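Local structure of putative glycosyltransferase (Mannosyltransferase) involved in glycosylating the PBCV-1 major capsid protein (Paramecium bursaria Chlorella virus 1, 2P6W) at residues P119-V124 and H195-S200; T109-P114 and K182-H187. The protein probably transfers a sugar from a nucleotide-sugar donor such as UDP-glucose during glycosylation of the viral major capsid protein, its N-terminal domain binding manganese and UDP. One frame throughout, in Å; residues are numbered along the deposited sequence.

Contact 1 (P119-V124 and H195-S200). With MN (manganese (II) ion), chain B.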
ATOM      1  N   PRO A 119       6.762 -12.953  -5.252  1.00 21.24           N
ATOM      2  CA  PRO A 119       7.926 -12.399  -4.540  1.00 20.76           C
ATOM      3  C   PRO A 119       7.731 -11.099  -3.751  1.00 20.40           C
ATOM      4  O   PRO A 119       8.498 -10.847  -2.818  1.00 21.39           O
ATOM      5  CB  PRO A 119       8.958 -12.183  -5.648  1.00 20.85           C
ATOM      6  CG  PRO A 119       8.574 -13.173  -6.703  1.00 20.15           C
ATOM      7  CD  PRO A 119       7.053 -13.191  -6.682  1.00 20.75           C
ATOM      8  N   ILE A 120       6.743 -10.287  -4.126  1.00 18.96           N
ATOM      9  CA  ILE A 120       6.410  -9.097  -3.333  1.00 19.95           C
ATOM     10  C   ILE A 120       4.902  -9.007  -3.138  1.00 20.09           C
ATOM     11  O   ILE A 120       4.117  -9.516  -3.960  1.00 20.81           O
ATOM     12  CB  ILE A 120       6.966  -7.763  -3.947  1.00 19.85           C
ATOM     13  CG1 ILE A 120       6.410  -7.522  -5.365  1.00 20.80           C
ATOM     14  CG2 ILE A 120       8.478  -7.782  -3.981  1.00 21.77           C
ATOM     15  CD1 ILE A 120       6.745  -6.141  -5.960  1.00 19.60           C
ATOM     16  N   ASN A 121       4.504  -8.348  -2.046  1.00 19.62           N
ATOM     17  CA  ASN A 121       3.099  -8.041  -1.835  1.00 20.80           C
ATOM     18  C   ASN A 121       2.951  -6.526  -1.764  1.00 20.28           C
ATOM     19  O   ASN A 121       3.476  -5.896  -0.839  1.00 20.91           O
ATOM     20  CB  ASN A 121       2.624  -8.706  -0.546  1.00 21.35           C
ATOM     21  CG  ASN A 121       1.177  -8.426  -0.252  1.00 22.36           C
ATOM     22  OD1 ASN A 121       0.777  -7.270  -0.055  1.00 21.96           O
ATOM     23  ND2 ASN A 121       0.382  -9.492  -0.150  1.00 24.46           N
ATOM     24  N   THR A 122       2.241  -5.950  -2.744  1.00 20.40           N
ATOM     25  CA  THR A 122       2.192  -4.493  -2.879  1.00 20.90           C
ATOM     26  C   THR A 122       0.991  -3.860  -2.174  1.00 20.58           C
ATOM     27  O   THR A 122       0.629  -2.718  -2.467  1.00 20.89           O
ATOM     28  CB  THR A 122       2.230  -4.051  -4.362  1.00 21.14           C
ATOM     29  OG1 THR A 122       1.208  -4.738  -5.091  1.00 22.53           O
ATOM     30  CG2 THR A 122       3.621  -4.322  -4.986  1.00 19.69           C
ATOM     31  N   GLY A 123       0.418  -4.586  -1.208  1.00 21.01           N
ATOM     32  CA  GLY A 123      -0.642  -4.038  -0.353  1.00 20.22           C
ATOM     33  C   GLY A 123      -0.122  -2.873   0.485  1.00 20.14           C
ATOM     34  O   GLY A 123      -0.896  -2.037   0.966  1.00 20.50           O
ATOM     35  N   VAL A 124       1.198  -2.842   0.672  1.00 19.77           N
ATOM     36  CA  VAL A 124       1.929  -1.719   1.288  1.00 19.85           C
ATOM     37  C   VAL A 124       3.118  -1.442   0.370  1.00 20.19           C
ATOM     38  O   VAL A 124       3.903  -2.355   0.103  1.00 20.46           O
ATOM     39  CB  VAL A 124       2.473  -2.084   2.692  1.00 19.64           C
ATOM     40  CG1 VAL A 124       3.212  -0.899   3.281  1.00 18.40           C
ATOM     41  CG2 VAL A 124       1.308  -2.478   3.625  1.00 20.06           C
ATOM     42  N   HIS A 195      -2.062  -6.375   7.681  1.00 21.71           N
ATOM     43  CA  HIS A 195      -2.678  -6.506   6.371  1.00 21.47           C
ATOM     44  C   HIS A 195      -3.661  -7.691   6.349  1.00 20.85           C
ATOM     45  O   HIS A 195      -3.258  -8.833   6.484  1.00 20.66           O
ATOM     46  CB  HIS A 195      -1.577  -6.648   5.314  1.00 21.33           C
ATOM     47  CG  HIS A 195      -2.075  -6.761   3.906  1.00 21.72           C
ATOM     48  ND1 HIS A 195      -1.223  -6.963   2.835  1.00 20.37           N
ATOM     49  CD2 HIS A 195      -3.327  -6.688   3.384  1.00 21.94           C
ATOM     50  CE1 HIS A 195      -1.932  -7.009   1.717  1.00 21.70           C
ATOM     51  NE2 HIS A 195      -3.211  -6.854   2.022  1.00 22.57           N
ATOM     52  N   MET A 196      -4.952  -7.393   6.255  1.00 20.61           N
ATOM     53  CA  MET A 196      -5.977  -8.446   6.204  1.00 21.07           C
ATOM     54  C   MET A 196      -6.100  -9.025   4.793  1.00 22.02           C
ATOM     55  O   MET A 196      -7.154  -8.950   4.158  1.00 23.11           O
ATOM     56  CB  MET A 196      -7.325  -7.894   6.693  1.00 21.10           C
ATOM     57  CG  MET A 196      -7.310  -7.326   8.114  1.00 21.99           C
ATOM     58  SD  MET A 196      -8.937  -6.634   8.546  1.00 21.82           S
ATOM     59  CE  MET A 196      -9.038  -5.271   7.380  1.00 22.66           C
ATOM     60  N   CYS A 197      -5.024  -9.643   4.327  1.00 22.21           N
ATOM     61  CA  CYS A 197      -4.911 -10.063   2.939  1.00 22.50           C
ATOM     62  C   CYS A 197      -5.697 -11.340   2.656  1.00 23.13           C
ATOM     63  O   CYS A 197      -5.651 -12.285   3.446  1.00 24.44           O
ATOM     64  CB  CYS A 197      -3.434 -10.273   2.632  1.00 21.47           C
ATOM     65  SG  CYS A 197      -3.045 -10.555   0.913  1.00 24.20           S
ATOM     66  N   GLY A 198      -6.448 -11.343   1.552  1.00 23.89           N
ATOM     67  CA  GLY A 198      -7.074 -12.568   1.036  1.00 24.39           C
ATOM     68  C   GLY A 198      -8.367 -12.988   1.701  1.00 25.14           C
ATOM     69  O   GLY A 198      -8.939 -14.034   1.352  1.00 26.76           O
ATOM     70  N   THR A 199      -8.857 -12.171   2.622  1.00 24.13           N
ATOM     71  CA  THR A 199     -10.063 -12.522   3.377  1.00 23.80           C
ATOM     72  C   THR A 199     -11.281 -11.779   2.830  1.00 23.66           C
ATOM     73  O   THR A 199     -11.142 -10.832   2.054  1.00 23.92           O
ATOM     74  CB  THR A 199      -9.873 -12.215   4.871  1.00 24.20           C
ATOM     75  OG1 THR A 199      -9.486 -10.849   5.018  1.00 22.70           O
ATOM     76  CG2 THR A 199      -8.752 -13.094   5.448  1.00 25.88           C
ATOM     77  N   SER A 200     -12.470 -12.205   3.257  1.00 22.63           N
ATOM     78  CA  SER A 200     -13.734 -11.652   2.760  1.00 22.36           C
ATOM     79  C   SER A 200     -14.114 -10.372   3.505  1.00 22.10           C
ATOM     80  O   SER A 200     -13.574 -10.064   4.576  1.00 21.71           O
ATOM     81  CB  SER A 200     -14.856 -12.667   2.964  1.00 22.58           C
ATOM     82  OG  SER A 200     -15.237 -12.698   4.331  1.00 21.58           O
TER
HETATM   83 MN    MN B 214      -4.793  -6.313   0.415  1.00 22.11          MN

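Contact 2 (T109-P114 and K182-H187)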
ATOM      1  N   THR A 109       9.510  -2.190  -1.016  1.00 19.96           N
ATOM      2  CA  THR A 109       8.467  -3.206  -1.102  1.00 19.66           C
ATOM      3  C   THR A 109       8.747  -4.318  -0.099  1.00 19.87           C
ATOM      4  O   THR A 109       9.776  -4.297   0.597  1.00 20.23           O
ATOM      5  CB  THR A 109       8.372  -3.785  -2.550  1.00 19.61           C
ATOM      6  OG1 THR A 109       9.653  -4.332  -2.912  1.00 21.60           O
ATOM      7  CG2 THR A 109       7.977  -2.679  -3.518  1.00 20.94           C
ATOM      8  N   PHE A 110       7.833  -5.276  -0.013  1.00 19.55           N
ATOM      9  CA  PHE A 110       7.868  -6.316   1.028  1.00 19.67           C
ATOM     10  C   PHE A 110       7.561  -7.673   0.453  1.00 19.74           C
ATOM     11  O   PHE A 110       6.663  -7.808  -0.374  1.00 20.91           O
ATOM     12  CB  PHE A 110       6.894  -5.958   2.170  1.00 19.89           C
ATOM     13  CG  PHE A 110       7.124  -4.586   2.668  1.00 20.70           C
ATOM     14  CD1 PHE A 110       8.119  -4.349   3.609  1.00 21.46           C
ATOM     15  CD2 PHE A 110       6.438  -3.508   2.116  1.00 21.64           C
ATOM     16  CE1 PHE A 110       8.415  -3.055   4.022  1.00 21.83           C
ATOM     17  CE2 PHE A 110       6.712  -2.219   2.517  1.00 22.82           C
ATOM     18  CZ  PHE A 110       7.713  -1.979   3.473  1.00 21.96           C
ATOM     19  N   HIS A 111       8.329  -8.674   0.884  1.00 20.42           N
ATOM     20  CA  HIS A 111       8.030 -10.029   0.470  1.00 20.51           C
ATOM     21  C   HIS A 111       6.908 -10.618   1.314  1.00 20.33           C
ATOM     22  O   HIS A 111       6.434  -9.985   2.267  1.00 20.87           O
ATOM     23  CB  HIS A 111       9.288 -10.916   0.470  1.00 20.43           C
ATOM     24  CG  HIS A 111       9.791 -11.286   1.831  1.00 21.62           C
ATOM     25  ND1 HIS A 111       9.188 -12.253   2.604  1.00 22.56           N
ATOM     26  CD2 HIS A 111      10.882 -10.872   2.526  1.00 21.90           C
ATOM     27  CE1 HIS A 111       9.857 -12.392   3.734  1.00 22.54           C
ATOM     28  NE2 HIS A 111      10.899 -11.576   3.704  1.00 21.19           N
ATOM     29  N   GLU A 112       6.458 -11.813   0.924  1.00 20.14           N
ATOM     30  CA  GLU A 112       5.388 -12.517   1.666  1.00 20.32           C
ATOM     31  C   GLU A 112       5.765 -13.987   1.843  1.00 20.51           C
ATOM     32  O   GLU A 112       4.905 -14.861   1.863  1.00 20.48           O
ATOM     33  CB  GLU A 112       4.022 -12.362   0.980  1.00 20.87           C
ATOM     34  CG  GLU A 112       3.979 -12.718  -0.526  1.00 20.91           C
ATOM     35  CD  GLU A 112       2.573 -12.710  -1.107  1.00 21.29           C
ATOM     36  OE1 GLU A 112       1.685 -12.040  -0.536  1.00 24.11           O
ATOM     37  OE2 GLU A 112       2.368 -13.374  -2.145  1.00 22.33           O
ATOM     38  N   ALA A 113       7.056 -14.239   2.036  1.00 20.25           N
ATOM     39  CA  ALA A 113       7.570 -15.606   2.134  1.00 20.06           C
ATOM     40  C   ALA A 113       7.501 -16.159   3.548  1.00 20.25           C
ATOM     41  O   ALA A 113       7.524 -15.396   4.503  1.00 20.06           O
ATOM     42  CB  ALA A 113       9.018 -15.636   1.657  1.00 20.27           C
ATOM     43  N   PRO A 114       7.442 -17.495   3.688  1.00 20.58           N
ATOM     44  CA  PRO A 114       7.265 -18.502   2.649  1.00 20.93           C
ATOM     45  C   PRO A 114       5.793 -18.849   2.370  1.00 21.14           C
ATOM     46  O   PRO A 114       5.521 -19.805   1.622  1.00 21.55           O
ATOM     47  CB  PRO A 114       7.948 -19.717   3.277  1.00 20.73           C
ATOM     48  CG  PRO A 114       7.575 -19.628   4.704  1.00 20.78           C
ATOM     49  CD  PRO A 114       7.602 -18.126   5.013  1.00 20.70           C
ATOM     50  N   LYS A 182      -2.991 -13.688   8.501  1.00 22.78           N
ATOM     51  CA  LYS A 182      -3.022 -15.152   8.561  1.00 23.69           C
ATOM     52  C   LYS A 182      -1.638 -15.801   8.490  1.00 23.26           C
ATOM     53  O   LYS A 182      -1.432 -16.899   9.024  1.00 22.85           O
ATOM     54  CB  LYS A 182      -3.951 -15.711   7.478  1.00 24.86           C
ATOM     55  CG  LYS A 182      -5.432 -15.584   7.888  1.00 29.25           C
ATOM     56  CD  LYS A 182      -6.360 -16.069   6.801  1.00 33.06           C
ATOM     57  CE  LYS A 182      -7.778 -16.255   7.328  1.00 34.53           C
ATOM     58  NZ  LYS A 182      -8.656 -16.949   6.336  1.00 35.23           N
ATOM     59  N   ALA A 183      -0.705 -15.116   7.828  1.00 22.45           N
ATOM     60  CA  ALA A 183       0.627 -15.655   7.559  1.00 22.30           C
ATOM     61  C   ALA A 183       1.629 -15.432   8.694  1.00 22.51           C
ATOM     62  O   ALA A 183       2.510 -16.285   8.931  1.00 21.88           O
ATOM     63  CB  ALA A 183       1.165 -15.047   6.285  1.00 23.32           C
ATOM     64  N   TYR A 184       1.512 -14.278   9.354  1.00 22.12           N
ATOM     65  CA  TYR A 184       2.426 -13.901  10.429  1.00 21.98           C
ATOM     66  C   TYR A 184       1.686 -13.528  11.719  1.00 23.06           C
ATOM     67  O   TYR A 184       1.897 -12.450  12.264  1.00 22.75           O
ATOM     68  CB  TYR A 184       3.322 -12.724   9.974  1.00 21.43           C
ATOM     69  CG  TYR A 184       3.979 -12.916   8.626  1.00 21.42           C
ATOM     70  CD1 TYR A 184       5.000 -13.865   8.437  1.00 21.91           C
ATOM     71  CD2 TYR A 184       3.584 -12.141   7.528  1.00 22.16           C
ATOM     72  CE1 TYR A 184       5.599 -14.035   7.179  1.00 21.66           C
ATOM     73  CE2 TYR A 184       4.188 -12.291   6.279  1.00 22.05           C
ATOM     74  CZ  TYR A 184       5.190 -13.239   6.114  1.00 21.91           C
ATOM     75  OH  TYR A 184       5.750 -13.372   4.865  1.00 21.97           O
ATOM     76  N   PRO A 185       0.826 -14.440  12.235  1.00 23.30           N
ATOM     77  CA  PRO A 185      -0.012 -14.130  13.402  1.00 25.11           C
ATOM     78  C   PRO A 185       0.811 -13.689  14.605  1.00 26.06           C
ATOM     79  O   PRO A 185       0.343 -12.859  15.387  1.00 27.60           O
ATOM     80  CB  PRO A 185      -0.703 -15.469  13.724  1.00 25.08           C
ATOM     81  CG  PRO A 185       0.112 -16.522  12.983  1.00 23.61           C
ATOM     82  CD  PRO A 185       0.617 -15.818  11.759  1.00 23.77           C
ATOM     83  N   GLU A 186       2.007 -14.264  14.743  1.00 27.00           N
ATOM     84  CA  GLU A 186       2.915 -14.009  15.863  1.00 28.37           C
ATOM     85  C   GLU A 186       3.533 -12.605  15.846  1.00 28.56           C
ATOM     86  O   GLU A 186       4.050 -12.137  16.869  1.00 29.72           O
ATOM     87  CB  GLU A 186       4.035 -15.071  15.894  1.00 28.52           C
ATOM     88  CG  GLU A 186       5.133 -14.947  14.801  1.00 29.08           C
ATOM     89  CD  GLU A 186       4.801 -15.619  13.453  1.00 28.83           C
ATOM     90  OE1 GLU A 186       3.619 -15.920  13.200  1.00 26.00           O
ATOM     91  OE2 GLU A 186       5.731 -15.819  12.627  1.00 30.17           O
ATOM     92  N   HIS A 187       3.490 -11.950  14.684  1.00 27.72           N
ATOM     93  CA  HIS A 187       4.114 -10.644  14.514  1.00 27.06           C
ATOM     94  C   HIS A 187       3.091  -9.520  14.574  1.00 26.63           C
ATOM     95  O   HIS A 187       3.471  -8.347  14.691  1.00 24.85           O
ATOM     96  CB  HIS A 187       4.860 -10.552  13.176  1.00 26.75           C
ATOM     97  CG  HIS A 187       6.077 -11.421  13.085  1.00 28.14           C
ATOM     98  ND1 HIS A 187       7.308 -11.042  13.581  1.00 28.46           N
ATOM     99  CD2 HIS A 187       6.262 -12.637  12.515  1.00 30.12           C
ATOM    100  CE1 HIS A 187       8.192 -11.994  13.337  1.00 30.46           C
ATOM    101  NE2 HIS A 187       7.583 -12.971  12.686  1.00 30.52           N
TER

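Contact 1 (P119-V124 and H195-S200)
Asn-121 meets the imidazole of His-195 at the ring's edge: OD1 lies near the ring plane, 3.2 Å from CE1, and the amide stands almost upright to the ring, the two planes 81° apart. This is the tight part of the contact. Gly-123 adds its CA at 3.8 Å from His-195 CE1, where the lack of a side chain lets the ring come in close, and Cys-197 CB sits over the ring centre, 3.5 Å above the plane of the His-195 imidazole. The amide is held from several sides. Asn-121 OD1 accepts from Gly-123 N at 2.9 Å, closing an Asx turn, and also from Asn-178 ND2. His-195, with CG anti to its backbone N (chi1 -179°), reaches out between the segments; its ND1 is bonded to OD1 of Asn-178, and NE2, the ring's other nitrogen, binds manganese at 2.3 Å. The ND1 bond and the metal bond together set the ring's rotation, and the former probably strengthens NE2 as a ligand. The looser side begins at Cys-197 SG, which merely packs against Asn-121 ND2 at 3.7 Å. Cys-197 is part of a type II beta turn, Met-196 to Thr-199, that carries the chain away past exposed Gly-198; both belong to the UDP site. Asp-80 and Asp-82 join His-195 on the metal, the DxD-centred manganese site of a GT-A glycosyltransferase.

Contact 2 (T109-P114 and K182-H187)
Tyr-184 presents its hydroxyl end to the backbone of Glu-112 and Ala-113, and the direction of the ring defines the contact. With CG anti to its own carbonyl carbon (chi1 -49°), the ring extends across the gap to the other segment, although the nearest CA atoms, those of Glu-112 and Ala-183, remain 8.2 Å apart. Tyr-184 OH donates to Ala-113 O at 2.7 Å. The acceptor lies at the ring edge, near its plane, but the hydroxyl stands 44° out of the carbonyl plane, with a C=O...donor angle of 124°, so the bond is not aimed at a lone pair. Tyr-184 OH also lies 3.1 Å from Glu-112 C, against the peptide link. His-111 fixes that link from its own segment: His-111 ND1 accepts from Ala-113 N at 3.0 Å, nearly straight and in the imidazole plane, while NE2 is bonded to Asp-173. On the tyrosine, CB of Ala-183 covers one face near the rim, and Tyr-175 meets the ring edge-to-face. The contact thus joins the loop leaving strand 107-110 to the loop between strands 179-180 and 193-195, with His-111 touching strand 169-172 and Tyr-184 touching strand 179-180.

Contact 1 is buried, its centre about 9 Å from the centre of the chain, whereas contact 2 is partly buried, its centre about 15 Å from that point, with exposed Ala-113 at its margin. Their chemistry differs as well: the inner one is organised by a metal ligand and an amide with several partners, the outer one by a single tyrosine bond to backbone. Both join an end of the six-stranded sheet's antiparallel pair 107-110 and 124-128 to loops of the small three-stranded sheet. They touch directly, since Asn-121 N lies 2.8 Å from Phe-110 O and Asn-121 ND2 lies 2.9 Å from Glu-112 OE1, both probable hydrogen bonds. Glu-112 thus probably ties the outer loop, through Asn-121, to the surroundings of His-195.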